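Local coordinates for protein dihydrodipicolinate synthase (Bacillus anthracis, PDB 1XKY) that probably catalyses the condensation of pyruvate with aspartate semialdehyde that commits carbon to lysine biosynthesis, using a TIM-barrel lyase scaffold, at residues I11-I16 with A193-D198; I154-V159 with M181-E186; A205-A210 with A230-G235. One frame throughout, in Å; residues are numbered along the deposited sequence.

Contact 1 (I11-I16 with A193-D198)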
ATOM      1  N   ILE A  11     -34.663  13.723  -6.250  1.00 28.35           N
ATOM      2  CA  ILE A  11     -34.159  14.437  -5.076  1.00 26.60           C
ATOM      3  C   ILE A  11     -32.837  15.162  -5.404  1.00 25.13           C
ATOM      4  O   ILE A  11     -31.973  14.617  -6.086  1.00 24.94           O
ATOM      5  CB  ILE A  11     -34.009  13.480  -3.861  1.00 26.39           C
ATOM      6  CG1 ILE A  11     -33.848  14.281  -2.561  1.00 25.96           C
ATOM      7  CG2 ILE A  11     -32.858  12.481  -4.073  1.00 26.51           C
ATOM      8  CD1 ILE A  11     -34.071  13.463  -1.296  1.00 25.27           C
ATOM      9  N   ASP A  12     -32.713  16.401  -4.947  1.00 23.69           N
ATOM     10  CA  ASP A  12     -31.543  17.233  -5.243  1.00 22.65           C
ATOM     11  C   ASP A  12     -30.831  17.576  -3.936  1.00 21.43           C
ATOM     12  O   ASP A  12     -31.310  18.397  -3.160  1.00 21.00           O
ATOM     13  CB  ASP A  12     -31.980  18.509  -5.970  1.00 22.61           C
ATOM     14  CG  ASP A  12     -30.810  19.428  -6.339  1.00 22.91           C
ATOM     15  OD1 ASP A  12     -29.631  19.055  -6.164  1.00 21.21           O
ATOM     16  OD2 ASP A  12     -31.085  20.544  -6.832  1.00 24.13           O
ATOM     17  N   PHE A  13     -29.676  16.958  -3.711  1.00 20.17           N
ATOM     18  CA  PHE A  13     -28.905  17.203  -2.492  1.00 19.15           C
ATOM     19  C   PHE A  13     -28.048  18.467  -2.575  1.00 18.29           C
ATOM     20  O   PHE A  13     -27.430  18.842  -1.590  1.00 18.01           O
ATOM     21  CB  PHE A  13     -28.016  16.002  -2.161  1.00 18.96           C
ATOM     22  CG  PHE A  13     -28.769  14.723  -2.003  1.00 19.36           C
ATOM     23  CD1 PHE A  13     -29.810  14.626  -1.087  1.00 19.82           C
ATOM     24  CD2 PHE A  13     -28.438  13.607  -2.753  1.00 19.76           C
ATOM     25  CE1 PHE A  13     -30.509  13.442  -0.929  1.00 19.73           C
ATOM     26  CE2 PHE A  13     -29.139  12.417  -2.599  1.00 20.14           C
ATOM     27  CZ  PHE A  13     -30.168  12.333  -1.687  1.00 19.64           C
ATOM     28  N   GLY A  14     -28.014  19.106  -3.743  1.00 17.86           N
ATOM     29  CA  GLY A  14     -27.202  20.307  -3.951  1.00 17.74           C
ATOM     30  C   GLY A  14     -25.711  20.026  -4.061  1.00 17.44           C
ATOM     31  O   GLY A  14     -25.294  18.891  -4.342  1.00 17.14           O
ATOM     32  N   THR A  15     -24.902  21.061  -3.834  1.00 17.02           N
ATOM     33  CA  THR A  15     -23.450  20.974  -4.018  1.00 16.96           C
ATOM     34  C   THR A  15     -22.674  20.705  -2.731  1.00 16.78           C
ATOM     35  O   THR A  15     -21.553  20.214  -2.790  1.00 17.33           O
ATOM     36  CB  THR A  15     -22.886  22.270  -4.649  1.00 17.17           C
ATOM     37  OG1 THR A  15     -23.424  23.409  -3.959  1.00 17.06           O
ATOM     38  CG2 THR A  15     -23.243  22.351  -6.119  1.00 17.33           C
ATOM     39  N   ILE A  16     -23.239  21.055  -1.576  1.00 16.55           N
ATOM     40  CA  ILE A  16     -22.574  20.817  -0.286  1.00 16.20           C
ATOM     41  C   ILE A  16     -23.487  20.114   0.724  1.00 15.96           C
ATOM     42  O   ILE A  16     -24.153  20.760   1.535  1.00 15.68           O
ATOM     43  CB  ILE A  16     -22.047  22.117   0.354  1.00 16.25           C
ATOM     44  CG1 ILE A  16     -21.198  22.915  -0.651  1.00 15.84           C
ATOM     45  CG2 ILE A  16     -21.221  21.781   1.615  1.00 16.78           C
ATOM     46  CD1 ILE A  16     -20.698  24.244  -0.143  1.00 15.57           C
ATOM     47  N   ALA A 193     -25.997  10.807  -9.507  1.00 18.47           N
ATOM     48  CA  ALA A 193     -25.023  11.820  -9.098  1.00 18.20           C
ATOM     49  C   ALA A 193     -23.833  11.247  -8.314  1.00 17.93           C
ATOM     50  O   ALA A 193     -24.010  10.444  -7.394  1.00 17.78           O
ATOM     51  CB  ALA A 193     -25.726  12.902  -8.275  1.00 18.02           C
ATOM     52  N   VAL A 194     -22.621  11.674  -8.686  1.00 17.76           N
ATOM     53  CA  VAL A 194     -21.408  11.337  -7.954  1.00 17.29           C
ATOM     54  C   VAL A 194     -20.972  12.534  -7.108  1.00 16.90           C
ATOM     55  O   VAL A 194     -20.763  13.627  -7.633  1.00 16.23           O
ATOM     56  CB  VAL A 194     -20.263  10.927  -8.915  1.00 17.59           C
ATOM     57  CG1 VAL A 194     -18.942  10.720  -8.151  1.00 17.54           C
ATOM     58  CG2 VAL A 194     -20.646   9.659  -9.674  1.00 17.84           C
ATOM     59  N   TYR A 195     -20.868  12.316  -5.797  1.00 16.52           N
ATOM     60  CA  TYR A 195     -20.327  13.302  -4.857  1.00 16.43           C
ATOM     61  C   TYR A 195     -18.939  12.887  -4.420  1.00 16.49           C
ATOM     62  O   TYR A 195     -18.712  11.716  -4.133  1.00 16.62           O
ATOM     63  CB  TYR A 195     -21.226  13.426  -3.613  1.00 16.33           C
ATOM     64  CG  TYR A 195     -22.472  14.214  -3.887  1.00 15.49           C
ATOM     65  CD1 TYR A 195     -22.553  15.563  -3.547  1.00 16.59           C
ATOM     66  CD2 TYR A 195     -23.558  13.632  -4.532  1.00 16.15           C
ATOM     67  CE1 TYR A 195     -23.686  16.314  -3.838  1.00 15.83           C
ATOM     68  CE2 TYR A 195     -24.699  14.368  -4.831  1.00 16.20           C
ATOM     69  CZ  TYR A 195     -24.763  15.706  -4.481  1.00 15.98           C
ATOM     70  OH  TYR A 195     -25.901  16.417  -4.776  1.00 16.89           O
ATOM     71  N   SER A 196     -18.009  13.841  -4.337  1.00 16.03           N
ATOM     72  CA  SER A 196     -16.764  13.572  -3.625  1.00 16.15           C
ATOM     73  C   SER A 196     -17.087  13.300  -2.153  1.00 15.94           C
ATOM     74  O   SER A 196     -17.986  13.912  -1.579  1.00 16.04           O
ATOM     75  CB  SER A 196     -15.773  14.726  -3.744  1.00 16.09           C
ATOM     76  OG  SER A 196     -14.618  14.478  -2.956  1.00 15.57           O
ATOM     77  N   GLY A 197     -16.376  12.339  -1.578  1.00 16.11           N
ATOM     78  CA  GLY A 197     -16.427  12.061  -0.147  1.00 16.13           C
ATOM     79  C   GLY A 197     -15.200  12.604   0.568  1.00 16.25           C
ATOM     80  O   GLY A 197     -15.015  12.351   1.755  1.00 16.32           O
ATOM     81  N   ASP A 198     -14.360  13.353  -0.147  1.00 16.38           N
ATOM     82  CA  ASP A 198     -13.218  14.041   0.471  1.00 16.74           C
ATOM     83  C   ASP A 198     -13.194  15.524   0.109  1.00 16.16           C
ATOM     84  O   ASP A 198     -13.181  15.891  -1.071  1.00 15.61           O
ATOM     85  CB  ASP A 198     -11.906  13.374   0.055  1.00 17.09           C
ATOM     86  CG  ASP A 198     -11.758  11.988   0.654  1.00 19.28           C
ATOM     87  OD1 ASP A 198     -11.582  11.905   1.890  1.00 22.08           O
ATOM     88  OD2 ASP A 198     -11.865  10.995  -0.095  1.00 21.02           O
TER
HETATM   89  O   HOH W   1     -28.280  15.513  -5.868  1.00 17.68           O
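Tyr195, on barrel strand 193-196, drives its hydroxyl into the loop that leads to the first strand, 16-19, and gives a short hydrogen bond from OH to Gly14 O of 2.6 Å. The donor lies in the carbonyl plane, with a C=O...donor angle of 147°. Packing is tightest here: Phe13 CB rests 3.4 Å from Tyr195 OH, and Met142 of strand 141-145 touches both side chains. With CG anti to its carbonyl carbon (chi1 -76°), Tyr195 sends its ring toward the loop, and the length of the tyrosine side chain suits it to carrying a hydroxyl from the strand to the loop backbone.

Toward the Asp12 side the fit is looser and partly bridged by water: one water donates to Tyr195 OH (2.8 Å) and accepts from Phe13 N. Asp12 itself is exposed. Its OD1, met from above the carboxylate plane, accepts from Gly14 N at 2.9 Å in an Asx turn and also pairs with Lys211. Gly14 suits the turn because its phi is positive.

Since the Tyr195 hydroxyl gives to a carbonyl while accepting from water, its rotation is fixed from two sides, tying the loop before strand 16-19 to strand 193-196.

Contact 2 (I154-V159 with M181-E186). With K (potassium ion), chain E.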
ATOM      1  N   ILE A 154     -16.478  -0.491  -3.453  1.00 17.98           N
ATOM      2  CA  ILE A 154     -17.493  -0.696  -4.479  1.00 17.47           C
ATOM      3  C   ILE A 154     -16.942  -0.391  -5.868  1.00 17.16           C
ATOM      4  O   ILE A 154     -16.778   0.771  -6.240  1.00 16.58           O
ATOM      5  CB  ILE A 154     -18.730   0.177  -4.196  1.00 17.19           C
ATOM      6  CG1 ILE A 154     -18.960   0.303  -2.690  1.00 18.28           C
ATOM      7  CG2 ILE A 154     -19.958  -0.402  -4.882  1.00 17.15           C
ATOM      8  CD1 ILE A 154     -20.232   1.036  -2.325  1.00 18.59           C
ATOM      9  N   SER A 155     -16.660  -1.442  -6.632  1.00 17.16           N
ATOM     10  CA  SER A 155     -16.112  -1.288  -7.974  1.00 17.33           C
ATOM     11  C   SER A 155     -17.017  -0.424  -8.844  1.00 17.29           C
ATOM     12  O   SER A 155     -18.214  -0.302  -8.583  1.00 16.95           O
ATOM     13  CB  SER A 155     -15.905  -2.657  -8.627  1.00 17.25           C
ATOM     14  OG  SER A 155     -17.127  -3.176  -9.121  1.00 17.14           O
ATOM     15  N   VAL A 156     -16.438   0.175  -9.879  1.00 17.67           N
ATOM     16  CA  VAL A 156     -17.208   0.960 -10.841  1.00 18.07           C
ATOM     17  C   VAL A 156     -18.383   0.138 -11.378  1.00 18.29           C
ATOM     18  O   VAL A 156     -19.512   0.617 -11.408  1.00 17.84           O
ATOM     19  CB  VAL A 156     -16.320   1.457 -12.019  1.00 18.27           C
ATOM     20  CG1 VAL A 156     -17.183   2.054 -13.138  1.00 18.95           C
ATOM     21  CG2 VAL A 156     -15.271   2.469 -11.521  1.00 18.84           C
ATOM     22  N   ASP A 157     -18.104  -1.100 -11.782  1.00 18.64           N
ATOM     23  CA  ASP A 157     -19.123  -2.008 -12.313  1.00 19.30           C
ATOM     24  C   ASP A 157     -20.278  -2.232 -11.337  1.00 18.37           C
ATOM     25  O   ASP A 157     -21.446  -2.195 -11.724  1.00 17.72           O
ATOM     26  CB  ASP A 157     -18.491  -3.352 -12.693  1.00 20.15           C
ATOM     27  CG  ASP A 157     -17.667  -3.286 -13.986  1.00 24.24           C
ATOM     28  OD1 ASP A 157     -17.655  -2.224 -14.680  1.00 30.03           O
ATOM     29  OD2 ASP A 157     -17.026  -4.315 -14.312  1.00 28.86           O
ATOM     30  N   THR A 158     -19.952  -2.458 -10.073  1.00 17.56           N
ATOM     31  CA  THR A 158     -20.972  -2.666  -9.054  1.00 17.28           C
ATOM     32  C   THR A 158     -21.833  -1.414  -8.861  1.00 17.21           C
ATOM     33  O   THR A 158     -23.061  -1.514  -8.728  1.00 16.98           O
ATOM     34  CB  THR A 158     -20.337  -3.109  -7.730  1.00 17.50           C
ATOM     35  OG1 THR A 158     -19.645  -4.345  -7.946  1.00 17.03           O
ATOM     36  CG2 THR A 158     -21.401  -3.297  -6.629  1.00 17.11           C
ATOM     37  N   VAL A 159     -21.198  -0.240  -8.892  1.00 17.14           N
ATOM     38  CA  VAL A 159     -21.919   1.027  -8.751  1.00 17.47           C
ATOM     39  C   VAL A 159     -22.854   1.249  -9.923  1.00 17.67           C
ATOM     40  O   VAL A 159     -24.000   1.660  -9.736  1.00 17.29           O
ATOM     41  CB  VAL A 159     -20.971   2.243  -8.593  1.00 17.29           C
ATOM     42  CG1 VAL A 159     -21.770   3.554  -8.562  1.00 17.20           C
ATOM     43  CG2 VAL A 159     -20.161   2.109  -7.325  1.00 17.27           C
ATOM     44  N   MET A 181     -14.117   7.908 -10.187  1.00 17.32           N
ATOM     45  CA  MET A 181     -15.269   8.827 -10.240  1.00 17.53           C
ATOM     46  C   MET A 181     -15.632   9.152 -11.697  1.00 17.44           C
ATOM     47  O   MET A 181     -16.798   9.062 -12.075  1.00 17.92           O
ATOM     48  CB  MET A 181     -14.982  10.132  -9.491  1.00 17.50           C
ATOM     49  CG  MET A 181     -14.830  10.007  -7.981  1.00 18.57           C
ATOM     50  SD  MET A 181     -14.626  11.653  -7.272  1.00 20.28           S
ATOM     51  CE  MET A 181     -13.813  11.283  -5.720  1.00 21.61           C
ATOM     52  N   THR A 182     -14.628   9.498 -12.507  1.00 17.61           N
ATOM     53  CA  THR A 182     -14.825   9.804 -13.931  1.00 17.65           C
ATOM     54  C   THR A 182     -15.614   8.704 -14.622  1.00 18.30           C
ATOM     55  O   THR A 182     -16.545   8.976 -15.368  1.00 18.26           O
ATOM     56  CB  THR A 182     -13.474   9.981 -14.692  1.00 17.52           C
ATOM     57  OG1 THR A 182     -12.810  11.173 -14.252  1.00 16.59           O
ATOM     58  CG2 THR A 182     -13.697  10.059 -16.189  1.00 16.73           C
ATOM     59  N   GLU A 183     -15.221   7.460 -14.368  1.00 19.17           N
ATOM     60  CA  GLU A 183     -15.828   6.310 -15.022  1.00 19.76           C
ATOM     61  C   GLU A 183     -17.272   6.078 -14.570  1.00 19.32           C
ATOM     62  O   GLU A 183     -18.143   5.744 -15.382  1.00 18.98           O
ATOM     63  CB  GLU A 183     -14.980   5.066 -14.758  1.00 20.47           C
ATOM     64  CG  GLU A 183     -15.268   3.913 -15.700  1.00 23.56           C
ATOM     65  CD  GLU A 183     -14.402   2.703 -15.405  1.00 26.54           C
ATOM     66  OE1 GLU A 183     -13.308   2.889 -14.834  1.00 29.39           O
ATOM     67  OE2 GLU A 183     -14.818   1.572 -15.744  1.00 28.44           O
ATOM     68  N   ILE A 184     -17.517   6.237 -13.271  1.00 19.02           N
ATOM     69  CA  ILE A 184     -18.867   6.119 -12.718  1.00 18.63           C
ATOM     70  C   ILE A 184     -19.767   7.183 -13.335  1.00 18.61           C
ATOM     71  O   ILE A 184     -20.882   6.886 -13.758  1.00 18.43           O
ATOM     72  CB  ILE A 184     -18.880   6.265 -11.169  1.00 18.72           C
ATOM     73  CG1 ILE A 184     -18.136   5.087 -10.513  1.00 17.97           C
ATOM     74  CG2 ILE A 184     -20.331   6.344 -10.649  1.00 18.18           C
ATOM     75  CD1 ILE A 184     -17.823   5.299  -9.045  1.00 17.03           C
ATOM     76  N   ILE A 185     -19.273   8.419 -13.368  1.00 19.14           N
ATOM     77  CA  ILE A 185     -20.005   9.536 -13.955  1.00 19.67           C
ATOM     78  C   ILE A 185     -20.370   9.208 -15.405  1.00 20.15           C
ATOM     79  O   ILE A 185     -21.515   9.365 -15.811  1.00 20.00           O
ATOM     80  CB  ILE A 185     -19.207  10.875 -13.880  1.00 19.49           C
ATOM     81  CG1 ILE A 185     -19.087  11.348 -12.422  1.00 19.61           C
ATOM     82  CG2 ILE A 185     -19.880  11.969 -14.735  1.00 19.45           C
ATOM     83  CD1 ILE A 185     -17.920  12.294 -12.153  1.00 19.51           C
ATOM     84  N   GLU A 186     -19.394   8.727 -16.163  1.00 21.30           N
ATOM     85  CA  GLU A 186     -19.581   8.422 -17.582  1.00 22.07           C
ATOM     86  C   GLU A 186     -20.599   7.303 -17.804  1.00 22.22           C
ATOM     87  O   GLU A 186     -21.493   7.416 -18.647  1.00 22.27           O
ATOM     88  CB  GLU A 186     -18.234   8.020 -18.177  1.00 22.67           C
ATOM     89  CG  GLU A 186     -18.223   7.751 -19.679  1.00 25.16           C
ATOM     90  CD  GLU A 186     -16.814   7.486 -20.195  1.00 28.97           C
ATOM     91  OE1 GLU A 186     -16.629   7.421 -21.432  1.00 32.45           O
ATOM     92  OE2 GLU A 186     -15.884   7.351 -19.357  1.00 32.25           O
TER
HETATM   93  K     K E1806     -23.951  10.077 -14.558  1.00 21.04           K
HETATM   94  O   HOH W   2     -15.277  -0.903 -14.975  1.00 33.90           O
HETATM   95  O   HOH W   3     -22.769  10.968 -12.197  1.00 21.72           O
HETATM   96  O   HOH W   4     -24.417  13.179 -14.518  1.00 43.98           O
HETATM   97  O   HOH W   5     -24.201  11.426 -16.852  1.00 27.26           O
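Glu183 lays the flat end of its side chain against Val156 while its carboxylate stands only 4.9 Å from another acid, measured from Glu183 OE2 to Asp157 OD1. The two helices involved, 156-163 and 178-187, are neighbours in the outer layer of a TIM barrel, with strand 168-173 between them in the chain. A water donates to both acids, at 2.7 Å to Asp157 OD1 and 2.6 Å to Glu183 OE2, and probably softens the repulsion between them; proximity of this kind would tend to raise the affinity of one acid for a proton.

Below this polar margin the contact is aliphatic. An extended chain (chi2 180°) brings Glu183 across Val156 at about a right angle, so that Val156 CG1 lies 3.6 Å from Glu183 OE2, while its CG2 meets Ile184 CG1 at 4.0 Å. Deeper, Val159 CG1 packs on Ile184 CG2 at 3.8 Å, with Phe192 touching both residues. Branching suits Val156, whose methyls meet both Glu183 and Ile184, and Ile184, which offers CG1 to Val156 and CG2 to Val159.

One turn of helix serves two purposes: while Ile184 packs inward, the next residue binds a potassium ion through its backbone, Ile185 O lying 2.8 Å from the metal.

Contact 3 (A205-A210 with A230-G235)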
ATOM      1  N   ALA A 205     -12.814  16.830  -8.422  1.00 17.24           N
ATOM      2  CA  ALA A 205     -13.948  15.929  -8.650  1.00 17.07           C
ATOM      3  C   ALA A 205     -15.049  16.608  -9.484  1.00 17.03           C
ATOM      4  O   ALA A 205     -15.582  16.025 -10.423  1.00 16.64           O
ATOM      5  CB  ALA A 205     -14.513  15.436  -7.330  1.00 17.02           C
ATOM      6  N   MET A 206     -15.383  17.841  -9.131  1.00 16.68           N
ATOM      7  CA  MET A 206     -16.345  18.612  -9.907  1.00 17.00           C
ATOM      8  C   MET A 206     -15.837  18.887 -11.335  1.00 17.01           C
ATOM      9  O   MET A 206     -16.618  18.853 -12.284  1.00 16.76           O
ATOM     10  CB  MET A 206     -16.721  19.899  -9.168  1.00 16.70           C
ATOM     11  CG  MET A 206     -17.564  19.611  -7.924  1.00 17.55           C
ATOM     12  SD  MET A 206     -18.139  21.078  -7.072  1.00 18.16           S
ATOM     13  CE  MET A 206     -19.482  21.564  -8.146  1.00 19.22           C
ATOM     14  N   ALA A 207     -14.530  19.090 -11.492  1.00 17.31           N
ATOM     15  CA  ALA A 207     -13.947  19.291 -12.821  1.00 17.48           C
ATOM     16  C   ALA A 207     -14.224  18.132 -13.773  1.00 17.74           C
ATOM     17  O   ALA A 207     -14.424  18.359 -14.963  1.00 18.21           O
ATOM     18  CB  ALA A 207     -12.453  19.553 -12.727  1.00 17.53           C
ATOM     19  N   VAL A 208     -14.254  16.900 -13.255  1.00 17.80           N
ATOM     20  CA  VAL A 208     -14.546  15.718 -14.070  1.00 17.51           C
ATOM     21  C   VAL A 208     -16.037  15.338 -14.103  1.00 17.40           C
ATOM     22  O   VAL A 208     -16.405  14.334 -14.728  1.00 17.39           O
ATOM     23  CB  VAL A 208     -13.683  14.481 -13.635  1.00 17.56           C
ATOM     24  CG1 VAL A 208     -12.196  14.828 -13.695  1.00 17.56           C
ATOM     25  CG2 VAL A 208     -14.059  13.966 -12.243  1.00 17.00           C
ATOM     26  N   GLY A 209     -16.882  16.126 -13.427  1.00 16.81           N
ATOM     27  CA  GLY A 209     -18.336  15.979 -13.517  1.00 16.49           C
ATOM     28  C   GLY A 209     -19.070  15.559 -12.252  1.00 16.28           C
ATOM     29  O   GLY A 209     -20.263  15.256 -12.305  1.00 16.04           O
ATOM     30  N   ALA A 210     -18.380  15.551 -11.113  1.00 16.15           N
ATOM     31  CA  ALA A 210     -19.037  15.307  -9.835  1.00 16.04           C
ATOM     32  C   ALA A 210     -20.024  16.445  -9.540  1.00 15.87           C
ATOM     33  O   ALA A 210     -19.798  17.607  -9.911  1.00 15.47           O
ATOM     34  CB  ALA A 210     -18.017  15.177  -8.722  1.00 15.98           C
ATOM     35  N   ALA A 230     -18.996  28.486  -6.534  1.00 16.03           N
ATOM     36  CA  ALA A 230     -19.575  29.515  -7.406  1.00 15.98           C
ATOM     37  C   ALA A 230     -18.516  30.064  -8.378  1.00 15.90           C
ATOM     38  O   ALA A 230     -18.769  30.202  -9.575  1.00 16.39           O
ATOM     39  CB  ALA A 230     -20.157  30.633  -6.577  1.00 15.89           C
ATOM     40  N   ALA A 231     -17.333  30.360  -7.851  1.00 16.19           N
ATOM     41  CA  ALA A 231     -16.207  30.807  -8.665  1.00 16.47           C
ATOM     42  C   ALA A 231     -15.811  29.758  -9.701  1.00 17.05           C
ATOM     43  O   ALA A 231     -15.586  30.078 -10.874  1.00 16.59           O
ATOM     44  CB  ALA A 231     -15.025  31.147  -7.784  1.00 16.25           C
ATOM     45  N   PHE A 232     -15.713  28.507  -9.264  1.00 17.73           N
ATOM     46  CA  PHE A 232     -15.383  27.412 -10.167  1.00 18.38           C
ATOM     47  C   PHE A 232     -16.405  27.271 -11.288  1.00 18.30           C
ATOM     48  O   PHE A 232     -16.047  27.251 -12.460  1.00 18.80           O
ATOM     49  CB  PHE A 232     -15.290  26.089  -9.414  1.00 18.62           C
ATOM     50  CG  PHE A 232     -14.818  24.963 -10.277  1.00 21.00           C
ATOM     51  CD1 PHE A 232     -13.477  24.868 -10.632  1.00 23.10           C
ATOM     52  CD2 PHE A 232     -15.709  24.035 -10.781  1.00 22.97           C
ATOM     53  CE1 PHE A 232     -13.032  23.839 -11.449  1.00 23.79           C
ATOM     54  CE2 PHE A 232     -15.271  23.006 -11.602  1.00 23.95           C
ATOM     55  CZ  PHE A 232     -13.933  22.914 -11.937  1.00 23.70           C
ATOM     56  N   GLN A 233     -17.678  27.172 -10.919  1.00 18.66           N
ATOM     57  CA  GLN A 233     -18.764  27.006 -11.883  1.00 19.04           C
ATOM     58  C   GLN A 233     -18.849  28.193 -12.841  1.00 18.82           C
ATOM     59  O   GLN A 233     -19.229  28.032 -13.994  1.00 19.42           O
ATOM     60  CB  GLN A 233     -20.106  26.780 -11.163  1.00 19.21           C
ATOM     61  CG  GLN A 233     -20.250  25.373 -10.562  1.00 21.41           C
ATOM     62  CD  GLN A 233     -21.557  25.155  -9.807  1.00 23.62           C
ATOM     63  OE1 GLN A 233     -22.096  26.069  -9.179  1.00 26.30           O
ATOM     64  NE2 GLN A 233     -22.071  23.935  -9.866  1.00 25.66           N
ATOM     65  N   ALA A 234     -18.474  29.380 -12.366  1.00 18.93           N
ATOM     66  CA  ALA A 234     -18.407  30.571 -13.220  1.00 18.57           C
ATOM     67  C   ALA A 234     -17.209  30.509 -14.189  1.00 18.74           C
ATOM     68  O   ALA A 234     -17.235  31.103 -15.271  1.00 17.78           O
ATOM     69  CB  ALA A 234     -18.315  31.818 -12.363  1.00 18.77           C
ATOM     70  N   GLY A 235     -16.165  29.792 -13.787  1.00 18.73           N
ATOM     71  CA  GLY A 235     -14.941  29.685 -14.580  1.00 18.90           C
ATOM     72  C   GLY A 235     -13.877  30.693 -14.170  1.00 18.82           C
ATOM     73  O   GLY A 235     -12.973  30.991 -14.941  1.00 18.64           O
TER
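Phe232 carries the apolar part of this contact, reaching from the end of helix 218-234 to the last turn of helix 202-207. With CG anti to the backbone N (chi1 -174°), its ring is thrown across the gap and meets Ala207 with an edge: Phe232 CZ is 3.7 Å from Ala207 CA and 3.8 Å from Ala207 CB. A small alanine suits the place, because the rim of a large ring can then come right up to the helix backbone. Beside it, Met206 CB lies 4.2 Å from Phe232 CE2.

Apolar and polar groups meet at the margin, where the flexible thioether of Met206 bends at chi3 (77°) and brings CE to 3.9 Å from Gln233 NE2. This is van der Waals contact, in which the methyl comes up to the amide nitrogen while the long, exposed glutamine side chain runs over the outside.

Backbone hydrogen bonds shape both helix ends. Gly209 and Gly235 each adopt positive phi and close a Schellman motif. In the first, Ala210 N bonds to Ala205 O (2.9 Å) and Gly209 N to Met206 O (3.0 Å); in the second, Gly235 N bonds to Phe232 O (2.9 Å). Glycine fits both positions, since a CB would be jammed against the preceding carbonyl oxygen.

The second subunit packs against the same residues. Phe232 meets the ring of Phe237 of the second subunit with planes about 35° apart, Ala207 packs on its own counterpart there, and Ala207 O is hydrogen-bonded by Gln241 NE2 of that chain.

Here, two outer helices of a TIM barrel, the ones before and after strand 212-215, pack at their C-terminal ends and form part of a subunit interface.

All three contacts belong to one eight-stranded barrel. Along the chain, 154-159 and 181-186 of contact 2 fall between the two segments of contact 1, and contact 3 follows. Contact 1 lies nearer the centre of the chain, joining the loop before strand 16-19 to strand 193-196; its centre is about 15 Å from that of contact 2 and 12 Å from that of contact 3, while those two outer-layer centres are about 19 Å apart. Strand 193-196 ties them together: Val194 packs on Ile184 and Ile185 of contact 2, and its carbonyl touches Ala210 of contact 3. Ile185 also reaches Val208 and Gly209. Contacts 2 and 3 both touch the second subunit, so this part of the barrel's helical layer also contributes to the subunit interface.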